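Local coordinates for protein TipC2 (Streptococcus intermedius B196, PDB 6DHX) that probably acts as an immunity protein that neutralises a cognate antibacterial toxin exported by a type VII secretion system, at residues Phe94-Asn108 with Tyr147-Ile161. Numbering follows the deposited sequence.
Sequences FEKEIGPNVRVRIWN and YGITAKDLDAHYEKI
Phe94 and Ile161 meet in the buried part of this contact, where a beta-hairpin of the antiparallel part of the main sheet (94-99 and 102-108) carries helix 151-161 across one face. Ile161 CB stands 3.8 Å from the centroid of the Phe94 ring, only 7° off its normal, a CH-pi contact, while Ile106 CB covers the opposite face of the same ring. Phe94 takes chi1 61°, which sets CG between its backbone N and carbonyl carbon and brings CZ of the ring to 3.5 Å from His157 O, which approaches it obliquely. Next to it, Ile106 CD1 touches both Leu154 CD2 and His157 CB, and Trp192 also touches Ile106 and Leu154.

The turn end is the more solvent-exposed side: exposed Pro100 merely grazes Tyr147 OH with CD, at 3.8 Å. The chain of Lys96 crosses the His157 imidazole at about a right angle, CE 3.4 Å from CE1; its NZ bends back to donate to Glu97 O, whereas His157 ND1 bonds with Tyr74 OH. A classic beta bulge at Ile98 and Gly99 faces Val102, and the Tyr147 ring lies against it, Gly99 CA 4.1 Å from the ring centroid and off-centre. A water donates to Ile98 O and, weakly, to Tyr147 O. The one tight spot here is Ile98 CG2 against Ile149 CD1, at 3.4 Å.

No direct hydrogen bond joins hairpin and helix. At the far, buried end Asn108 ND2 is held by Ile92 O, but its OD1 has no polar partner and sits at the edge of the Tyr158 ring, 3.2 Å from CE1.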
loop_
_atom_site.group_PDB
_atom_site.type_symbol
_atom_site.label_atom_id
_atom_site.label_comp_id
_atom_site.label_asym_id
_atom_site.label_seq_id
_atom_site.Cartn_x
_atom_site.Cartn_y
_atom_site.Cartn_z
ATOM N N PHE A 94 1.113 3.584 -3.545
ATOM C CA PHE A 94 0.711 4.004 -4.865
ATOM C C PHE A 94 1.520 5.222 -5.240
ATOM O O PHE A 94 2.134 5.884 -4.385
ATOM C CB PHE A 94 -0.789 4.299 -4.953
ATOM C CG PHE A 94 -1.277 5.421 -4.023
ATOM C CD1 PHE A 94 -1.673 5.136 -2.716
ATOM C CD2 PHE A 94 -1.390 6.731 -4.490
ATOM C CE1 PHE A 94 -2.163 6.146 -1.866
ATOM C CE2 PHE A 94 -1.863 7.740 -3.646
ATOM C CZ PHE A 94 -2.283 7.447 -2.341
ATOM N N GLU A 95 1.554 5.474 -6.542
ATOM C CA GLU A 95 2.393 6.523 -7.122
ATOM C C GLU A 95 1.596 7.295 -8.159
ATOM O O GLU A 95 0.748 6.733 -8.866
ATOM C CB GLU A 95 3.683 5.951 -7.777
ATOM C CG GLU A 95 4.543 5.044 -6.866
ATOM C CD GLU A 95 5.905 4.687 -7.485
ATOM O OE1 GLU A 95 6.126 4.980 -8.679
ATOM O OE2 GLU A 95 6.750 4.096 -6.768
ATOM N N LYS A 96 1.864 8.595 -8.227
ATOM C CA LYS A 96 1.152 9.530 -9.083
ATOM C C LYS A 96 2.151 10.523 -9.641
ATOM O O LYS A 96 3.040 11.006 -8.924
ATOM C CB LYS A 96 0.063 10.275 -8.300
ATOM C CG LYS A 96 -0.919 11.065 -9.168
ATOM C CD LYS A 96 -1.853 11.896 -8.307
ATOM C CE LYS A 96 -1.358 13.333 -8.205
ATOM N NZ LYS A 96 -1.250 13.995 -9.541
ATOM N N GLU A 97 2.021 10.835 -10.919
ATOM C CA GLU A 97 2.884 11.870 -11.456
ATOM C C GLU A 97 2.439 13.225 -10.896
ATOM O O GLU A 97 1.238 13.504 -10.815
ATOM C CB GLU A 97 2.839 11.854 -12.985
ATOM C CG GLU A 97 3.929 12.717 -13.602
ATOM C CD GLU A 97 3.669 13.052 -15.068
ATOM O OE1 GLU A 97 2.512 12.884 -15.527
ATOM O OE2 GLU A 97 4.623 13.500 -15.748
ATOM N N ILE A 98 3.392 14.049 -10.454
ATOM C CA ILE A 98 3.072 15.386 -9.945
ATOM C C ILE A 98 3.720 16.495 -10.740
ATOM O O ILE A 98 3.293 17.659 -10.619
ATOM C CB ILE A 98 3.424 15.529 -8.450
ATOM C CG1 ILE A 98 4.939 15.454 -8.231
ATOM C CG2 ILE A 98 2.690 14.453 -7.649
ATOM C CD1 ILE A 98 5.329 15.809 -6.820
ATOM N N GLY A 99 4.702 16.188 -11.568
ATOM C CA GLY A 99 5.293 17.159 -12.443
ATOM C C GLY A 99 6.133 16.418 -13.450
ATOM O O GLY A 99 6.198 15.186 -13.429
ATOM N N PRO A 100 6.828 17.138 -14.332
ATOM C CA PRO A 100 7.605 16.443 -15.371
ATOM C C PRO A 100 8.754 15.680 -14.727
ATOM O O PRO A 100 9.567 16.257 -14.003
ATOM C CB PRO A 100 8.093 17.583 -16.274
ATOM C CG PRO A 100 8.178 18.773 -15.374
ATOM C CD PRO A 100 7.108 18.587 -14.296
ATOM N N ASN A 101 8.771 14.364 -14.944
ATOM C CA ASN A 101 9.801 13.461 -14.414
ATOM C C ASN A 101 9.779 13.359 -12.887
ATOM O O ASN A 101 10.786 13.015 -12.271
ATOM C CB ASN A 101 11.194 13.871 -14.895
ATOM C CG ASN A 101 11.276 13.959 -16.403
ATOM O OD1 ASN A 101 11.132 12.954 -17.100
ATOM N ND2 ASN A 101 11.506 15.163 -16.920
ATOM N N VAL A 102 8.650 13.619 -12.242
ATOM C CA VAL A 102 8.593 13.548 -10.778
ATOM C C VAL A 102 7.291 12.876 -10.378
ATOM O O VAL A 102 6.227 13.261 -10.868
ATOM C CB VAL A 102 8.703 14.939 -10.114
ATOM C CG1 VAL A 102 8.623 14.798 -8.584
ATOM C CG2 VAL A 102 10.020 15.661 -10.524
ATOM N N ARG A 103 7.370 11.866 -9.496
ATOM C CA ARG A 103 6.190 11.184 -8.971
ATOM C C ARG A 103 6.212 11.250 -7.457
ATOM O O ARG A 103 7.282 11.230 -6.834
ATOM C CB ARG A 103 6.111 9.687 -9.407
ATOM C CG ARG A 103 6.286 9.482 -10.952
ATOM C CD ARG A 103 5.906 8.039 -11.329
ATOM N NE ARG A 103 6.619 7.009 -10.559
ATOM C CZ ARG A 103 7.856 6.589 -10.849
ATOM N NH1 ARG A 103 8.512 7.130 -11.870
ATOM N NH2 ARG A 103 8.434 5.639 -10.114
ATOM N N VAL A 104 5.039 11.342 -6.868
ATOM C CA VAL A 104 4.891 11.151 -5.435
ATOM C C VAL A 104 4.521 9.697 -5.178
ATOM O O VAL A 104 3.838 9.052 -5.974
ATOM C CB VAL A 104 3.836 12.118 -4.867
ATOM C CG1 VAL A 104 2.418 11.712 -5.355
ATOM C CG2 VAL A 104 3.896 12.180 -3.376
ATOM N N ARG A 105 5.041 9.151 -4.094
ATOM C CA ARG A 105 4.735 7.785 -3.695
ATOM C C ARG A 105 4.152 7.864 -2.307
ATOM O O ARG A 105 4.803 8.382 -1.398
ATOM C CB ARG A 105 5.985 6.923 -3.668
ATOM C CG ARG A 105 6.971 7.180 -4.770
ATOM C CD ARG A 105 8.277 6.439 -4.443
ATOM N NE ARG A 105 8.271 5.023 -4.849
ATOM C CZ ARG A 105 7.759 4.000 -4.161
ATOM N NH1 ARG A 105 7.847 2.768 -4.660
ATOM N NH2 ARG A 105 7.128 4.195 -3.017
ATOM N N ILE A 106 2.942 7.359 -2.121
ATOM C CA ILE A 106 2.362 7.353 -0.792
ATOM C C ILE A 106 2.385 5.907 -0.314
ATOM O O ILE A 106 1.883 5.001 -0.999
ATOM C CB ILE A 106 0.959 7.992 -0.791
ATOM C CG1 ILE A 106 1.133 9.493 -1.099
ATOM C CG2 ILE A 106 0.296 7.886 0.551
ATOM C CD1 ILE A 106 -0.192 10.253 -1.318
ATOM N N TRP A 107 2.973 5.713 0.859
ATOM C CA TRP A 107 3.493 4.454 1.362
ATOM C C TRP A 107 2.794 4.157 2.675
ATOM O O TRP A 107 2.906 4.938 3.627
ATOM C CB TRP A 107 4.992 4.688 1.579
ATOM C CG TRP A 107 5.838 3.624 1.899
ATOM C CD1 TRP A 107 6.185 3.187 3.151
ATOM C CD2 TRP A 107 6.599 2.868 0.982
ATOM N NE1 TRP A 107 7.110 2.189 3.058
ATOM C CE2 TRP A 107 7.379 1.964 1.734
ATOM C CE3 TRP A 107 6.713 2.873 -0.403
ATOM C CZ2 TRP A 107 8.252 1.052 1.139
ATOM C CZ3 TRP A 107 7.574 1.956 -0.992
ATOM C CH2 TRP A 107 8.330 1.065 -0.223
ATOM N N ASN A 108 2.067 3.036 2.749
ATOM C CA ASN A 108 1.170 2.828 3.884
ATOM C C ASN A 108 1.459 1.443 4.410
ATOM O O ASN A 108 1.026 0.453 3.804
ATOM C CB ASN A 108 -0.283 2.949 3.468
ATOM C CG ASN A 108 -0.521 4.219 2.651
ATOM O OD1 ASN A 108 -0.587 5.305 3.243
ATOM N ND2 ASN A 108 -0.597 4.103 1.308
ATOM N N TYR A 147 5.262 21.630 -6.356
ATOM C CA TYR A 147 4.152 21.251 -7.207
ATOM C C TYR A 147 2.790 21.521 -6.573
ATOM O O TYR A 147 1.772 21.069 -7.109
ATOM C CB TYR A 147 4.315 19.784 -7.613
ATOM C CG TYR A 147 5.515 19.636 -8.515
ATOM C CD1 TYR A 147 5.491 20.156 -9.805
ATOM C CD2 TYR A 147 6.671 19.019 -8.085
ATOM C CE1 TYR A 147 6.585 20.063 -10.630
ATOM C CE2 TYR A 147 7.794 18.938 -8.909
ATOM C CZ TYR A 147 7.729 19.445 -10.189
ATOM O OH TYR A 147 8.811 19.364 -11.035
ATOM N N GLY A 148 2.746 22.261 -5.468
ATOM C CA GLY A 148 1.486 22.649 -4.852
ATOM C C GLY A 148 0.669 21.533 -4.217
ATOM O O GLY A 148 -0.558 21.580 -4.246
ATOM N N ILE A 149 1.320 20.548 -3.609
ATOM C CA ILE A 149 0.628 19.435 -2.977
ATOM C C ILE A 149 0.590 19.666 -1.472
ATOM O O ILE A 149 1.632 19.669 -0.813
ATOM C CB ILE A 149 1.327 18.116 -3.306
ATOM C CG1 ILE A 149 1.401 17.978 -4.821
ATOM C CG2 ILE A 149 0.583 16.952 -2.639
ATOM C CD1 ILE A 149 2.158 16.799 -5.256
ATOM N N THR A 150 -0.610 19.829 -0.922
ATOM C CA THR A 150 -0.774 20.110 0.496
ATOM C C THR A 150 -1.021 18.836 1.278
ATOM O O THR A 150 -1.303 17.771 0.714
ATOM C CB THR A 150 -1.946 21.069 0.712
ATOM O OG1 THR A 150 -3.157 20.416 0.313
ATOM C CG2 THR A 150 -1.742 22.369 -0.114
ATOM N N ALA A 151 -0.956 18.953 2.609
ATOM C CA ALA A 151 -1.365 17.808 3.429
ATOM C C ALA A 151 -2.803 17.391 3.125
ATOM O O ALA A 151 -3.133 16.191 3.122
ATOM C CB ALA A 151 -1.206 18.148 4.912
ATOM N N LYS A 152 -3.676 18.362 2.861
ATOM C CA LYS A 152 -5.059 18.032 2.519
ATOM C C LYS A 152 -5.125 17.284 1.192
ATOM O O LYS A 152 -5.929 16.359 1.036
ATOM C CB LYS A 152 -5.893 19.317 2.486
ATOM C CG LYS A 152 -7.363 19.125 2.767
ATOM C CD LYS A 152 -7.897 20.268 3.632
ATOM C CE LYS A 152 -8.525 21.348 2.806
ATOM N NZ LYS A 152 -8.953 22.505 3.662
ATOM N N ASP A 153 -4.254 17.639 0.236
ATOM C CA ASP A 153 -4.157 16.857 -0.996
ATOM C C ASP A 153 -3.682 15.425 -0.722
ATOM O O ASP A 153 -4.163 14.477 -1.358
ATOM C CB ASP A 153 -3.215 17.538 -1.980
ATOM C CG ASP A 153 -3.731 18.907 -2.438
ATOM O OD1 ASP A 153 -4.963 19.131 -2.444
ATOM O OD2 ASP A 153 -2.902 19.760 -2.790
ATOM N N LEU A 154 -2.693 15.256 0.164
ATOM C CA LEU A 154 -2.240 13.903 0.482
ATOM C C LEU A 154 -3.378 13.073 1.078
ATOM O O LEU A 154 -3.542 11.889 0.744
ATOM C CB LEU A 154 -1.067 13.935 1.449
ATOM C CG LEU A 154 0.181 14.617 0.885
ATOM C CD1 LEU A 154 1.253 14.711 1.948
ATOM C CD2 LEU A 154 0.675 13.889 -0.355
ATOM N N ASP A 155 -4.172 13.681 1.962
ATOM C CA ASP A 155 -5.343 12.999 2.504
ATOM C C ASP A 155 -6.300 12.608 1.398
ATOM O O ASP A 155 -6.852 11.506 1.410
ATOM C CB ASP A 155 -6.081 13.895 3.503
ATOM C CG ASP A 155 -5.312 14.094 4.803
ATOM O OD1 ASP A 155 -4.533 13.206 5.187
ATOM O OD2 ASP A 155 -5.487 15.168 5.425
ATOM N N ALA A 156 -6.520 13.502 0.437
ATOM C CA ALA A 156 -7.478 13.177 -0.612
ATOM C C ALA A 156 -6.981 12.015 -1.482
ATOM O O ALA A 156 -7.780 11.159 -1.872
ATOM C CB ALA A 156 -7.781 14.416 -1.459
ATOM N N HIS A 157 -5.678 11.983 -1.807
ATOM C CA HIS A 157 -5.109 10.878 -2.583
ATOM C C HIS A 157 -5.230 9.562 -1.819
ATOM O O HIS A 157 -5.615 8.525 -2.385
ATOM C CB HIS A 157 -3.633 11.154 -2.926
ATOM C CG HIS A 157 -3.443 12.249 -3.938
ATOM N ND1 HIS A 157 -4.075 12.249 -5.160
ATOM C CD2 HIS A 157 -2.700 13.382 -3.900
ATOM C CE1 HIS A 157 -3.746 13.344 -5.827
ATOM N NE2 HIS A 157 -2.903 14.044 -5.089
ATOM N N TYR A 158 -4.930 9.599 -0.525
ATOM C CA TYR A 158 -5.052 8.407 0.312
ATOM C C TYR A 158 -6.499 7.915 0.351
ATOM O O TYR A 158 -6.774 6.720 0.181
ATOM C CB TYR A 158 -4.543 8.735 1.731
ATOM C CG TYR A 158 -4.705 7.543 2.629
ATOM C CD1 TYR A 158 -3.690 6.599 2.714
ATOM C CD2 TYR A 158 -5.868 7.351 3.366
ATOM C CE1 TYR A 158 -3.815 5.480 3.514
ATOM C CE2 TYR A 158 -6.034 6.203 4.177
ATOM C CZ TYR A 158 -4.981 5.280 4.247
ATOM O OH TYR A 158 -5.099 4.153 5.036
ATOM N N GLU A 159 -7.447 8.838 0.551
ATOM C CA GLU A 159 -8.861 8.464 0.573
ATOM C C GLU A 159 -9.270 7.843 -0.760
ATOM O O GLU A 159 -9.975 6.835 -0.795
ATOM C CB GLU A 159 -9.724 9.687 0.895
ATOM C CG GLU A 159 -11.232 9.505 0.682
ATOM C CD GLU A 159 -11.869 8.501 1.636
ATOM O OE1 GLU A 159 -11.312 8.238 2.730
ATOM O OE2 GLU A 159 -12.970 8.003 1.301
ATOM N N LYS A 160 -8.821 8.435 -1.860
ATOM C CA LYS A 160 -9.242 7.968 -3.176
ATOM C C LYS A 160 -8.683 6.583 -3.507
ATOM O O LYS A 160 -9.402 5.725 -4.037
ATOM C CB LYS A 160 -8.791 8.984 -4.218
ATOM C CG LYS A 160 -9.266 8.636 -5.632
ATOM C CD LYS A 160 -8.767 9.755 -6.573
ATOM C CE LYS A 160 -8.853 9.340 -8.034
ATOM N NZ LYS A 160 -10.227 8.912 -8.400
ATOM N N ILE A 161 -7.401 6.360 -3.233
ATOM C CA ILE A 161 -6.764 5.119 -3.651
ATOM C C ILE A 161 -6.832 4.060 -2.575
ATOM O O ILE A 161 -7.142 2.898 -2.872
ATOM C CB ILE A 161 -5.299 5.367 -4.070
ATOM C CG1 ILE A 161 -5.245 6.373 -5.230
ATOM C CG2 ILE A 161 -4.600 4.001 -4.393
ATOM C CD1 ILE A 161 -6.028 5.930 -6.497
HETATM O O HOH W 1 1.113 18.575 -9.276
#